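Local coordinates for protein N-acetylneuraminate lyase (Fusobacterium nucleatum subsp. nucleatum ATCC 25586, PDB 5ZKA) that belongs to the dihydrodipicolinate synthetase family and folds as a TIM barrel, a closed ring of parallel strands wrapped in helices, at residues E64-S69 against S118-F123; I68-K73 against V103-Y108; A92-I97 against K107-L112. All blocks are in the same frame, centred on the assembly; numbering follows the deposited sequence.

Contact 1: residues E64-S69 against S118-F123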
ATOM      1  N   GLU A  64      19.478   2.153 -16.421  1.00 27.02           N
ATOM      2  CA  GLU A  64      20.594   1.219 -16.282  1.00 29.43           C
ATOM      3  C   GLU A  64      21.845   1.925 -15.754  1.00 30.71           C
ATOM      4  O   GLU A  64      22.982   1.504 -15.997  1.00 26.79           O
ATOM      5  CB  GLU A  64      20.849   0.478 -17.599  1.00 30.74           C
ATOM      6  CG  GLU A  64      19.600  -0.365 -17.998  1.00 34.05           C
ATOM      7  CD  GLU A  64      19.635  -0.866 -19.430  1.00 43.82           C
ATOM      8  OE1 GLU A  64      20.554  -1.640 -19.781  1.00 47.48           O
ATOM      9  OE2 GLU A  64      18.744  -0.466 -20.210  1.00 48.76           O
ATOM     10  N   ASN A  65      21.608   2.984 -14.978  1.00 32.66           N
ATOM     11  CA  ASN A  65      22.681   3.846 -14.484  1.00 30.76           C
ATOM     12  C   ASN A  65      23.771   3.070 -13.744  1.00 30.07           C
ATOM     13  O   ASN A  65      24.971   3.326 -13.933  1.00 29.59           O
ATOM     14  CB  ASN A  65      22.066   4.903 -13.568  1.00 27.05           C
ATOM     15  CG  ASN A  65      23.109   5.739 -12.864  1.00 31.21           C
ATOM     16  OD1 ASN A  65      23.402   5.536 -11.672  1.00 41.52           O
ATOM     17  ND2 ASN A  65      23.657   6.711 -13.582  1.00 26.10           N
ATOM     18  N   PHE A  66      23.381   2.126 -12.886  1.00 28.71           N
ATOM     19  CA  PHE A  66      24.379   1.482 -12.039  1.00 32.76           C
ATOM     20  C   PHE A  66      25.144   0.389 -12.768  1.00 33.54           C
ATOM     21  O   PHE A  66      26.040  -0.220 -12.171  1.00 31.30           O
ATOM     22  CB  PHE A  66      23.699   0.972 -10.761  1.00 32.71           C
ATOM     23  CG  PHE A  66      23.026   2.075  -9.998  1.00 30.06           C
ATOM     24  CD1 PHE A  66      23.783   2.963  -9.236  1.00 36.27           C
ATOM     25  CD2 PHE A  66      21.664   2.306 -10.134  1.00 32.96           C
ATOM     26  CE1 PHE A  66      23.183   4.015  -8.571  1.00 34.75           C
ATOM     27  CE2 PHE A  66      21.058   3.364  -9.476  1.00 34.39           C
ATOM     28  CZ  PHE A  66      21.820   4.211  -8.686  1.00 34.70           C
ATOM     29  N   MET A  67      24.850   0.175 -14.056  1.00 29.47           N
ATOM     30  CA  MET A  67      25.573  -0.773 -14.890  1.00 26.11           C
ATOM     31  C   MET A  67      26.621  -0.116 -15.786  1.00 30.17           C
ATOM     32  O   MET A  67      27.326  -0.829 -16.506  1.00 34.39           O
ATOM     33  CB  MET A  67      24.585  -1.570 -15.752  1.00 27.46           C
ATOM     34  CG  MET A  67      23.896  -2.712 -15.002  1.00 31.51           C
ATOM     35  SD  MET A  67      22.833  -3.695 -16.086  1.00 36.49           S
ATOM     36  CE  MET A  67      21.367  -2.700 -16.065  1.00 35.71           C
ATOM     37  N   ILE A  68      26.754   1.210 -15.761  1.00 30.28           N
ATOM     38  CA  ILE A  68      27.585   1.907 -16.736  1.00 29.32           C
ATOM     39  C   ILE A  68      28.633   2.756 -16.015  1.00 31.56           C
ATOM     40  O   ILE A  68      28.594   2.950 -14.797  1.00 26.66           O
ATOM     41  CB  ILE A  68      26.748   2.767 -17.710  1.00 26.40           C
ATOM     42  CG1 ILE A  68      26.226   4.021 -17.013  1.00 29.08           C
ATOM     43  CG2 ILE A  68      25.563   1.958 -18.246  1.00 28.13           C
ATOM     44  CD1 ILE A  68      25.313   4.875 -17.864  1.00 29.20           C
ATOM     45  N   SER A  69      29.594   3.249 -16.791  1.00 33.74           N
ATOM     46  CA  SER A  69      30.745   3.945 -16.232  1.00 30.26           C
ATOM     47  C   SER A  69      30.428   5.408 -15.920  1.00 30.34           C
ATOM     48  O   SER A  69      29.455   5.986 -16.414  1.00 30.71           O
ATOM     49  CB  SER A  69      31.926   3.876 -17.199  1.00 29.93           C
ATOM     50  OG  SER A  69      31.683   4.730 -18.307  1.00 34.17           O
ATOM     51  N   SER A 118      19.104  14.047  -7.454  1.00 24.79           N
ATOM     52  CA  SER A 118      18.576  12.957  -6.651  1.00 25.86           C
ATOM     53  C   SER A 118      19.730  12.017  -6.350  1.00 26.89           C
ATOM     54  O   SER A 118      20.746  12.019  -7.047  1.00 25.72           O
ATOM     55  CB  SER A 118      17.436  12.220  -7.373  1.00 26.90           C
ATOM     56  OG  SER A 118      16.700  11.410  -6.483  1.00 31.81           O
ATOM     57  N   ALA A 119      19.591  11.216  -5.295  1.00 28.42           N
ATOM     58  CA  ALA A 119      20.666  10.285  -4.969  1.00 24.40           C
ATOM     59  C   ALA A 119      20.085   9.101  -4.216  1.00 29.06           C
ATOM     60  O   ALA A 119      19.463   9.284  -3.165  1.00 26.56           O
ATOM     61  CB  ALA A 119      21.760  10.964  -4.141  1.00 27.15           C
ATOM     62  N   VAL A 120      20.308   7.895  -4.744  1.00 29.63           N
ATOM     63  CA  VAL A 120      19.875   6.696  -4.037  1.00 27.75           C
ATOM     64  C   VAL A 120      20.611   6.604  -2.698  1.00 27.24           C
ATOM     65  O   VAL A 120      21.741   7.085  -2.548  1.00 24.62           O
ATOM     66  CB  VAL A 120      20.120   5.448  -4.900  1.00 26.91           C
ATOM     67  CG1 VAL A 120      21.603   5.313  -5.244  1.00 30.75           C
ATOM     68  CG2 VAL A 120      19.583   4.186  -4.208  1.00 28.35           C
ATOM     69  N   THR A 121      19.959   6.004  -1.702  1.00 26.33           N
ATOM     70  CA  THR A 121      20.663   5.746  -0.456  1.00 28.58           C
ATOM     71  C   THR A 121      21.906   4.903  -0.744  1.00 28.80           C
ATOM     72  O   THR A 121      21.848   3.972  -1.555  1.00 33.02           O
ATOM     73  CB  THR A 121      19.756   5.028   0.550  1.00 34.48           C
ATOM     74  OG1 THR A 121      19.263   3.811  -0.026  1.00 31.02           O
ATOM     75  CG2 THR A 121      18.571   5.917   0.933  1.00 31.73           C
ATOM     76  N   PRO A 122      23.054   5.216  -0.141  1.00 31.23           N
ATOM     77  CA  PRO A 122      24.237   4.380  -0.381  1.00 29.36           C
ATOM     78  C   PRO A 122      23.954   2.958   0.089  1.00 31.81           C
ATOM     79  O   PRO A 122      23.281   2.746   1.098  1.00 34.51           O
ATOM     80  CB  PRO A 122      25.339   5.059   0.448  1.00 36.00           C
ATOM     81  CG  PRO A 122      24.616   5.835   1.475  1.00 34.64           C
ATOM     82  CD  PRO A 122      23.307   6.262   0.866  1.00 36.29           C
ATOM     83  N   PHE A 123      24.438   1.981  -0.674  1.00 31.66           N
ATOM     84  CA  PHE A 123      24.010   0.596  -0.509  1.00 32.67           C
ATOM     85  C   PHE A 123      25.237  -0.312  -0.600  1.00 29.17           C
ATOM     86  O   PHE A 123      26.376   0.159  -0.655  1.00 32.10           O
ATOM     87  CB  PHE A 123      22.925   0.256  -1.548  1.00 31.16           C
ATOM     88  CG  PHE A 123      23.350   0.493  -2.977  1.00 30.07           C
ATOM     89  CD1 PHE A 123      23.171   1.732  -3.576  1.00 31.34           C
ATOM     90  CD2 PHE A 123      23.912  -0.531  -3.721  1.00 33.60           C
ATOM     91  CE1 PHE A 123      23.561   1.952  -4.893  1.00 34.17           C
ATOM     92  CE2 PHE A 123      24.296  -0.325  -5.041  1.00 28.31           C
ATOM     93  CZ  PHE A 123      24.128   0.922  -5.620  1.00 33.07           C
TER

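Contact 2: residues I68-K73 against V103-Y108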
ATOM      1  N   ILE A  68      26.754   1.210 -15.761  1.00 30.28           N
ATOM      2  CA  ILE A  68      27.585   1.907 -16.736  1.00 29.32           C
ATOM      3  C   ILE A  68      28.633   2.756 -16.015  1.00 31.56           C
ATOM      4  O   ILE A  68      28.594   2.950 -14.797  1.00 26.66           O
ATOM      5  CB  ILE A  68      26.748   2.767 -17.710  1.00 26.40           C
ATOM      6  CG1 ILE A  68      26.226   4.021 -17.013  1.00 29.08           C
ATOM      7  CG2 ILE A  68      25.563   1.958 -18.246  1.00 28.13           C
ATOM      8  CD1 ILE A  68      25.313   4.875 -17.864  1.00 29.20           C
ATOM      9  N   SER A  69      29.594   3.249 -16.791  1.00 33.74           N
ATOM     10  CA  SER A  69      30.745   3.945 -16.232  1.00 30.26           C
ATOM     11  C   SER A  69      30.428   5.408 -15.920  1.00 30.34           C
ATOM     12  O   SER A  69      29.455   5.986 -16.414  1.00 30.71           O
ATOM     13  CB  SER A  69      31.926   3.876 -17.199  1.00 29.93           C
ATOM     14  OG  SER A  69      31.683   4.730 -18.307  1.00 34.17           O
ATOM     15  N   THR A  70      31.292   6.009 -15.092  1.00 30.46           N
ATOM     16  CA  THR A  70      31.139   7.418 -14.746  1.00 31.12           C
ATOM     17  C   THR A  70      31.112   8.294 -15.994  1.00 32.35           C
ATOM     18  O   THR A  70      30.273   9.194 -16.111  1.00 31.69           O
ATOM     19  CB  THR A  70      32.272   7.852 -13.812  1.00 35.66           C
ATOM     20  OG1 THR A  70      32.287   7.002 -12.653  1.00 31.28           O
ATOM     21  CG2 THR A  70      32.070   9.288 -13.372  1.00 35.34           C
ATOM     22  N   GLU A  71      32.014   8.040 -16.943  1.00 32.75           N
ATOM     23  CA  GLU A  71      32.027   8.848 -18.165  1.00 31.26           C
ATOM     24  C   GLU A  71      30.762   8.627 -18.975  1.00 37.96           C
ATOM     25  O   GLU A  71      30.229   9.568 -19.574  1.00 35.73           O
ATOM     26  CB  GLU A  71      33.263   8.529 -19.007  1.00 48.05           C
ATOM     27  CG  GLU A  71      34.564   9.086 -18.430  1.00 60.71           C
ATOM     28  CD  GLU A  71      34.470  10.562 -18.049  1.00 65.96           C
ATOM     29  OE1 GLU A  71      34.606  11.419 -18.949  1.00 66.64           O
ATOM     30  OE2 GLU A  71      34.271  10.864 -16.848  1.00 64.70           O
ATOM     31  N   GLU A  72      30.260   7.396 -18.995  1.00 37.27           N
ATOM     32  CA  GLU A  72      29.023   7.124 -19.707  1.00 33.48           C
ATOM     33  C   GLU A  72      27.845   7.825 -19.041  1.00 34.31           C
ATOM     34  O   GLU A  72      26.967   8.360 -19.731  1.00 33.12           O
ATOM     35  CB  GLU A  72      28.818   5.611 -19.808  1.00 29.55           C
ATOM     36  CG  GLU A  72      29.702   4.999 -20.894  1.00 34.33           C
ATOM     37  CD  GLU A  72      29.788   3.481 -20.861  1.00 40.91           C
ATOM     38  OE1 GLU A  72      29.558   2.876 -19.792  1.00 37.78           O
ATOM     39  OE2 GLU A  72      30.086   2.890 -21.927  1.00 46.81           O
ATOM     40  N   LYS A  73      27.824   7.864 -17.698  1.00 29.96           N
ATOM     41  CA  LYS A  73      26.790   8.632 -17.011  1.00 28.17           C
ATOM     42  C   LYS A  73      26.836  10.099 -17.420  1.00 34.40           C
ATOM     43  O   LYS A  73      25.794  10.716 -17.682  1.00 30.14           O
ATOM     44  CB  LYS A  73      26.944   8.514 -15.495  1.00 28.21           C
ATOM     45  CG  LYS A  73      26.645   7.133 -14.933  1.00 29.02           C
ATOM     46  CD  LYS A  73      27.207   7.023 -13.502  1.00 27.60           C
ATOM     47  CE  LYS A  73      27.091   5.614 -12.936  1.00 34.31           C
ATOM     48  NZ  LYS A  73      27.479   5.583 -11.474  1.00 29.46           N
ATOM     49  N   VAL A 103      29.624  13.234  -5.716  1.00 28.82           N
ATOM     50  CA  VAL A 103      29.918  14.665  -5.706  1.00 28.54           C
ATOM     51  C   VAL A 103      30.423  15.119  -7.071  1.00 33.51           C
ATOM     52  O   VAL A 103      30.023  16.176  -7.576  1.00 37.04           O
ATOM     53  CB  VAL A 103      30.927  14.989  -4.590  1.00 32.12           C
ATOM     54  CG1 VAL A 103      31.509  16.389  -4.787  1.00 34.20           C
ATOM     55  CG2 VAL A 103      30.275  14.836  -3.199  1.00 32.32           C
ATOM     56  N   GLU A 104      31.315  14.336  -7.683  1.00 29.71           N
ATOM     57  CA  GLU A 104      31.822  14.665  -9.011  1.00 31.56           C
ATOM     58  C   GLU A 104      30.684  14.788 -10.021  1.00 32.66           C
ATOM     59  O   GLU A 104      30.616  15.756 -10.791  1.00 32.82           O
ATOM     60  CB  GLU A 104      32.818  13.598  -9.457  1.00 37.25           C
ATOM     61  CG  GLU A 104      33.364  13.805 -10.862  1.00 42.43           C
ATOM     62  CD  GLU A 104      34.293  12.688 -11.293  1.00 53.25           C
ATOM     63  OE1 GLU A 104      34.913  12.056 -10.412  1.00 62.64           O
ATOM     64  OE2 GLU A 104      34.412  12.443 -12.512  1.00 59.43           O
ATOM     65  N   LEU A 105      29.795  13.797 -10.049  1.00 28.74           N
ATOM     66  CA  LEU A 105      28.658  13.847 -10.967  1.00 29.92           C
ATOM     67  C   LEU A 105      27.713  14.991 -10.618  1.00 33.60           C
ATOM     68  O   LEU A 105      27.148  15.635 -11.511  1.00 33.22           O
ATOM     69  CB  LEU A 105      27.911  12.516 -10.939  1.00 32.90           C
ATOM     70  CG  LEU A 105      28.574  11.292 -11.569  1.00 33.59           C
ATOM     71  CD1 LEU A 105      27.786  10.048 -11.145  1.00 30.76           C
ATOM     72  CD2 LEU A 105      28.584  11.407 -13.078  1.00 33.79           C
ATOM     73  N   GLY A 106      27.507  15.239  -9.324  1.00 29.00           N
ATOM     74  CA  GLY A 106      26.623  16.322  -8.920  1.00 29.58           C
ATOM     75  C   GLY A 106      27.144  17.685  -9.336  1.00 30.43           C
ATOM     76  O   GLY A 106      26.384  18.540  -9.799  1.00 32.66           O
ATOM     77  N   LYS A 107      28.451  17.908  -9.190  1.00 29.81           N
ATOM     78  CA  LYS A 107      29.021  19.162  -9.671  1.00 31.05           C
ATOM     79  C   LYS A 107      28.906  19.268 -11.187  1.00 35.70           C
ATOM     80  O   LYS A 107      28.609  20.344 -11.728  1.00 33.57           O
ATOM     81  CB  LYS A 107      30.485  19.274  -9.241  1.00 37.89           C
ATOM     82  CG  LYS A 107      30.691  19.397  -7.734  1.00 42.33           C
ATOM     83  CD  LYS A 107      32.151  19.716  -7.406  1.00 45.15           C
ATOM     84  CE  LYS A 107      32.373  19.826  -5.901  1.00 52.26           C
ATOM     85  NZ  LYS A 107      33.812  19.674  -5.513  1.00 61.49           N
ATOM     86  N   TYR A 108      29.131  18.157 -11.887  1.00 36.13           N
ATOM     87  CA  TYR A 108      29.130  18.185 -13.344  1.00 36.44           C
ATOM     88  C   TYR A 108      27.743  18.505 -13.894  1.00 37.31           C
ATOM     89  O   TYR A 108      27.604  19.338 -14.800  1.00 34.39           O
ATOM     90  CB  TYR A 108      29.638  16.849 -13.881  1.00 40.20           C
ATOM     91  CG  TYR A 108      29.668  16.766 -15.386  1.00 44.13           C
ATOM     92  CD1 TYR A 108      30.737  17.285 -16.104  1.00 48.21           C
ATOM     93  CD2 TYR A 108      28.634  16.157 -16.088  1.00 47.49           C
ATOM     94  CE1 TYR A 108      30.772  17.208 -17.478  1.00 52.30           C
ATOM     95  CE2 TYR A 108      28.666  16.072 -17.459  1.00 50.69           C
ATOM     96  CZ  TYR A 108      29.732  16.600 -18.146  1.00 55.47           C
ATOM     97  OH  TYR A 108      29.765  16.518 -19.512  1.00 59.91           O
TER

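Contact 3: residues A92-I97 against K107-L112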
ATOM      1  N   ALA A  92      18.505  15.038 -11.937  1.00 25.41           N
ATOM      2  CA  ALA A  92      19.670  14.217 -12.230  1.00 24.30           C
ATOM      3  C   ALA A  92      19.971  13.344 -11.021  1.00 25.81           C
ATOM      4  O   ALA A  92      20.301  13.861  -9.948  1.00 26.41           O
ATOM      5  CB  ALA A  92      20.882  15.092 -12.579  1.00 25.32           C
ATOM      6  N   GLN A  93      19.853  12.027 -11.193  1.00 24.35           N
ATOM      7  CA  GLN A  93      20.215  11.077 -10.143  1.00 23.25           C
ATOM      8  C   GLN A  93      21.723  10.847 -10.183  1.00 28.99           C
ATOM      9  O   GLN A  93      22.246  10.345 -11.185  1.00 29.85           O
ATOM     10  CB  GLN A  93      19.451   9.768 -10.342  1.00 27.15           C
ATOM     11  CG  GLN A  93      19.327   8.897  -9.082  1.00 30.42           C
ATOM     12  CD  GLN A  93      20.619   8.209  -8.724  1.00 29.85           C
ATOM     13  OE1 GLN A  93      20.994   8.134  -7.559  1.00 29.16           O
ATOM     14  NE2 GLN A  93      21.315   7.706  -9.729  1.00 29.11           N
ATOM     15  N   VAL A  94      22.428  11.218  -9.109  1.00 25.66           N
ATOM     16  CA  VAL A  94      23.885  11.147  -9.071  1.00 26.94           C
ATOM     17  C   VAL A  94      24.404  10.242  -7.955  1.00 27.20           C
ATOM     18  O   VAL A  94      25.616  10.147  -7.759  1.00 29.07           O
ATOM     19  CB  VAL A  94      24.511  12.550  -8.951  1.00 27.65           C
ATOM     20  CG1 VAL A  94      24.118  13.420 -10.151  1.00 29.76           C
ATOM     21  CG2 VAL A  94      24.106  13.208  -7.641  1.00 30.62           C
ATOM     22  N   GLY A  95      23.518   9.549  -7.238  1.00 26.79           N
ATOM     23  CA  GLY A  95      23.950   8.735  -6.118  1.00 28.63           C
ATOM     24  C   GLY A  95      24.734   7.509  -6.546  1.00 33.34           C
ATOM     25  O   GLY A  95      24.678   7.064  -7.695  1.00 31.23           O
ATOM     26  N   SER A  96      25.448   6.926  -5.581  1.00 28.58           N
ATOM     27  CA  SER A  96      26.411   5.869  -5.872  1.00 28.92           C
ATOM     28  C   SER A  96      26.960   5.353  -4.545  1.00 31.80           C
ATOM     29  O   SER A  96      26.881   6.041  -3.520  1.00 32.38           O
ATOM     30  CB  SER A  96      27.546   6.397  -6.762  1.00 29.59           C
ATOM     31  OG  SER A  96      28.690   5.568  -6.719  1.00 31.55           O
ATOM     32  N   ILE A  97      27.508   4.132  -4.564  1.00 29.29           N
ATOM     33  CA  ILE A  97      28.215   3.640  -3.377  1.00 26.79           C
ATOM     34  C   ILE A  97      29.449   4.493  -3.128  1.00 33.37           C
ATOM     35  O   ILE A  97      29.910   4.605  -1.988  1.00 32.06           O
ATOM     36  CB  ILE A  97      28.612   2.151  -3.518  1.00 27.56           C
ATOM     37  CG1 ILE A  97      27.412   1.282  -3.901  1.00 37.63           C
ATOM     38  CG2 ILE A  97      29.257   1.613  -2.206  1.00 29.64           C
ATOM     39  CD1 ILE A  97      27.822  -0.123  -4.349  1.00 38.16           C
ATOM     40  N   LYS A 107      28.451  17.908  -9.190  1.00 29.81           N
ATOM     41  CA  LYS A 107      29.021  19.162  -9.671  1.00 31.05           C
ATOM     42  C   LYS A 107      28.906  19.268 -11.187  1.00 35.70           C
ATOM     43  O   LYS A 107      28.609  20.344 -11.728  1.00 33.57           O
ATOM     44  CB  LYS A 107      30.485  19.274  -9.241  1.00 37.89           C
ATOM     45  CG  LYS A 107      30.691  19.397  -7.734  1.00 42.33           C
ATOM     46  CD  LYS A 107      32.151  19.716  -7.406  1.00 45.15           C
ATOM     47  CE  LYS A 107      32.373  19.826  -5.901  1.00 52.26           C
ATOM     48  NZ  LYS A 107      33.812  19.674  -5.513  1.00 61.49           N
ATOM     49  N   TYR A 108      29.131  18.157 -11.887  1.00 36.13           N
ATOM     50  CA  TYR A 108      29.130  18.185 -13.344  1.00 36.44           C
ATOM     51  C   TYR A 108      27.743  18.505 -13.894  1.00 37.31           C
ATOM     52  O   TYR A 108      27.604  19.338 -14.800  1.00 34.39           O
ATOM     53  CB  TYR A 108      29.638  16.849 -13.881  1.00 40.20           C
ATOM     54  CG  TYR A 108      29.668  16.766 -15.386  1.00 44.13           C
ATOM     55  CD1 TYR A 108      30.737  17.285 -16.104  1.00 48.21           C
ATOM     56  CD2 TYR A 108      28.634  16.157 -16.088  1.00 47.49           C
ATOM     57  CE1 TYR A 108      30.772  17.208 -17.478  1.00 52.30           C
ATOM     58  CE2 TYR A 108      28.666  16.072 -17.459  1.00 50.69           C
ATOM     59  CZ  TYR A 108      29.732  16.600 -18.146  1.00 55.47           C
ATOM     60  OH  TYR A 108      29.765  16.518 -19.512  1.00 59.91           O
ATOM     61  N   VAL A 109      26.697  17.867 -13.357  1.00 32.92           N
ATOM     62  CA  VAL A 109      25.369  18.150 -13.891  1.00 33.09           C
ATOM     63  C   VAL A 109      24.878  19.516 -13.434  1.00 33.06           C
ATOM     64  O   VAL A 109      24.113  20.178 -14.148  1.00 36.69           O
ATOM     65  CB  VAL A 109      24.376  17.034 -13.530  1.00 31.07           C
ATOM     66  CG1 VAL A 109      24.912  15.704 -14.017  1.00 33.86           C
ATOM     67  CG2 VAL A 109      24.101  16.987 -12.026  1.00 29.72           C
ATOM     68  N   THR A 110      25.311  19.976 -12.261  1.00 32.77           N
ATOM     69  CA  THR A 110      24.968  21.333 -11.852  1.00 33.36           C
ATOM     70  C   THR A 110      25.540  22.350 -12.832  1.00 40.52           C
ATOM     71  O   THR A 110      24.848  23.297 -13.227  1.00 44.72           O
ATOM     72  CB  THR A 110      25.456  21.580 -10.423  1.00 32.59           C
ATOM     73  OG1 THR A 110      24.797  20.659  -9.543  1.00 32.75           O
ATOM     74  CG2 THR A 110      25.144  22.990  -9.977  1.00 39.00           C
ATOM     75  N   LYS A 111      26.784  22.134 -13.280  1.00 36.12           N
ATOM     76  CA  LYS A 111      27.397  23.017 -14.270  1.00 35.01           C
ATOM     77  C   LYS A 111      26.668  22.950 -15.609  1.00 42.17           C
ATOM     78  O   LYS A 111      26.582  23.956 -16.324  1.00 42.21           O
ATOM     79  CB  LYS A 111      28.879  22.660 -14.434  1.00 35.16           C
ATOM     80  CG  LYS A 111      29.643  23.532 -15.434  1.00 48.32           C
ATOM     81  CD  LYS A 111      31.106  23.120 -15.530  1.00 57.27           C
ATOM     82  CE  LYS A 111      31.895  24.019 -16.489  1.00 65.87           C
ATOM     83  NZ  LYS A 111      31.691  23.656 -17.920  1.00 68.33           N
ATOM     84  N   LEU A 112      26.149  21.772 -15.974  1.00 38.42           N
ATOM     85  CA  LEU A 112      25.378  21.633 -17.210  1.00 40.51           C
ATOM     86  C   LEU A 112      24.061  22.393 -17.153  1.00 40.01           C
ATOM     87  O   LEU A 112      23.518  22.743 -18.202  1.00 39.97           O
ATOM     88  CB  LEU A 112      25.094  20.153 -17.507  1.00 37.33           C
ATOM     89  CG  LEU A 112      26.218  19.240 -18.014  1.00 37.09           C
ATOM     90  CD1 LEU A 112      25.700  17.825 -18.194  1.00 37.94           C
ATOM     91  CD2 LEU A 112      26.861  19.734 -19.306  1.00 34.08           C
TER

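Contact 1: residues E64-S69 against S118-F123
The ring of Phe-66 overlaps Val-120 and Phe-123, which both approach from the same side of its plane. Its far end is closest to the valine, with CZ of Phe-66 3.6 Å from CG1 of Val-120. Phe-123 turns an edge toward the ring's face in a T-shaped stack, the ring centroids of Phe-66 and Phe-123 5.8 Å apart and their planes at 87°. CZ of Phe-123 makes the closest approach, 4.2 Å from CD1 of Phe-66. On the opposite face, the amide oxygen OD1 of Asn-65 sits 3.4 Å above the plane of the Phe-66 ring, over its centre. The two segments join neighbouring parts of a TIM barrel: residues 64-69 belong to the loop between strand 55-58 and helix 70-84, while residues 118-123 carry strand 117-120 off its C-terminal end. That is the end of the barrel at which the modified Lys-178 follows strand 174-176. Phe-123 reaches back over the strand end because its CG is wedged between N and C of its own backbone (chi1 56°), with Thr-121 O in the ring plane at its edge. Behind these rings, Phe-66 packs on Gln-93, and both Val-120 and Phe-123 pack on Thr-156 of helix 153-156.

Contact 2: residues I68-K73 against V103-Y108
Leu-105 points its forked end into the angle between Thr-70 and Lys-73, joining two successive helices, 70-84 and 99-112, of the outer layer of the TIM barrel. The two branches divide the work. CD1 of Leu-105 meets the aliphatic stem of the lysine, 3.9 Å from CD of Lys-73, whereas CD2 of Leu-105 lies 4.1 Å from CG2 of Thr-70 and equally far from CB of Lys-73. The leucine lies roughly perpendicular to the lysine chain, so the methyls press against the flank of an extended chain whose charged NZ goes on to a salt bridge with Glu-101.

Thr-70 separates its two branches in the same spirit. Its methyl is trans to the backbone N and directed at helix 99-112, and OG1, turned with chi1 at -56°, hydrogen-bonds Glu-101. The same methyl also meets the extended side chain of Glu-104 nearly square on, with OE2 of Glu-104 4.0 Å from CG2 of Thr-70. Glu-104 is held by a salt bridge to Lys-74, whose positive charge would offset the repulsion between OE2 of Glu-104 and the nearby OE2 of Glu-71.

Helix 70-84 starts with a capping box. Glu-72 N donates to OG of Ser-69 over 3.1 Å, and in return the backbone N of Ser-69 donates to OE1 of Glu-72 over 3.0 Å; this second bond is almost straight, at 175°, and uses the anti lone pair of OE1, the one directed away from OE2.

Contact 3: residues A92-I97 against K107-L112
Val-109 sets one methyl, CG2, against both Ala-92 and Val-94. CG2 of Val-109 is 3.8 Å from CB of Ala-92 and 4.0 Å from CG1 of Val-94, and the valine methyls meet end to end. The body of the side chain follows the methyl in, CB of Val-109 standing 4.1 Å from CB of Ala-92. With its chi1 at -56°, Val-109 has CG2 in the position flanked by both backbone N and carbonyl carbon, the branch that is directed at the strand.

Around this trio lies a second apolar shell. Phe-77 of helix 70-84 covers both Ala-92 and Val-109, Tyr-114 packs on Ala-92, and Leu-105, one turn earlier in helix 99-112, packs on Val-94. The strand side is fixed by the sheet: Ala-92 shares backbone hydrogen bonds with Cys-116 and Ser-118, and Val-94 with Ser-118. Strand 89-93, helix 99-112 and strand 117-120 form a beta-alpha-beta unit, and the contact packs its helix on the first of its strands.

Between the two helix-facing residues, Gln-93 points the other way, away from the helix. Its OE1 receives the N of Gly-95 at 2.9 Å with a bent N-H...O angle of 133°, the donor lying 57° out of the carbonyl plane, and it also accepts from Val-120 N. NE2 of Gln-93 donates to Gly-59 O, so its amide links three neighbouring segments of the barrel. The amide of Gln-93 thus bonds on the side away from the helix, whereas Ala-92, Val-94 and Val-109 meet through methyl groups, by shape and dispersion; a polar tie to the same helix comes from just past the strand, where Ser-96 OG bonds Glu-101 OE1.

Overall arrangement
The three contacts interlock in neighbouring units of the TIM barrel. Their segments come in the order 64-69, 68-73, 92-97, 103-108, 107-112, 118-123. Contacts 1 and 2 start from shared Ile-68 and Ser-69, with centres about 10 Å apart; contacts 2 and 3 both end on helix 99-112, with centres about 6 Å apart. Contact 3 falls inside the span of chain that contact 1 closes, about 11 Å away between centres, and their strands 89-93 and 117-120 are neighbours in the sheet. Contact 2 joins two outer helices, contact 3 fastens one of them to the sheet, and contact 1 bridges loop and strand end at the barrel mouth, so packing runs from surface to mouth.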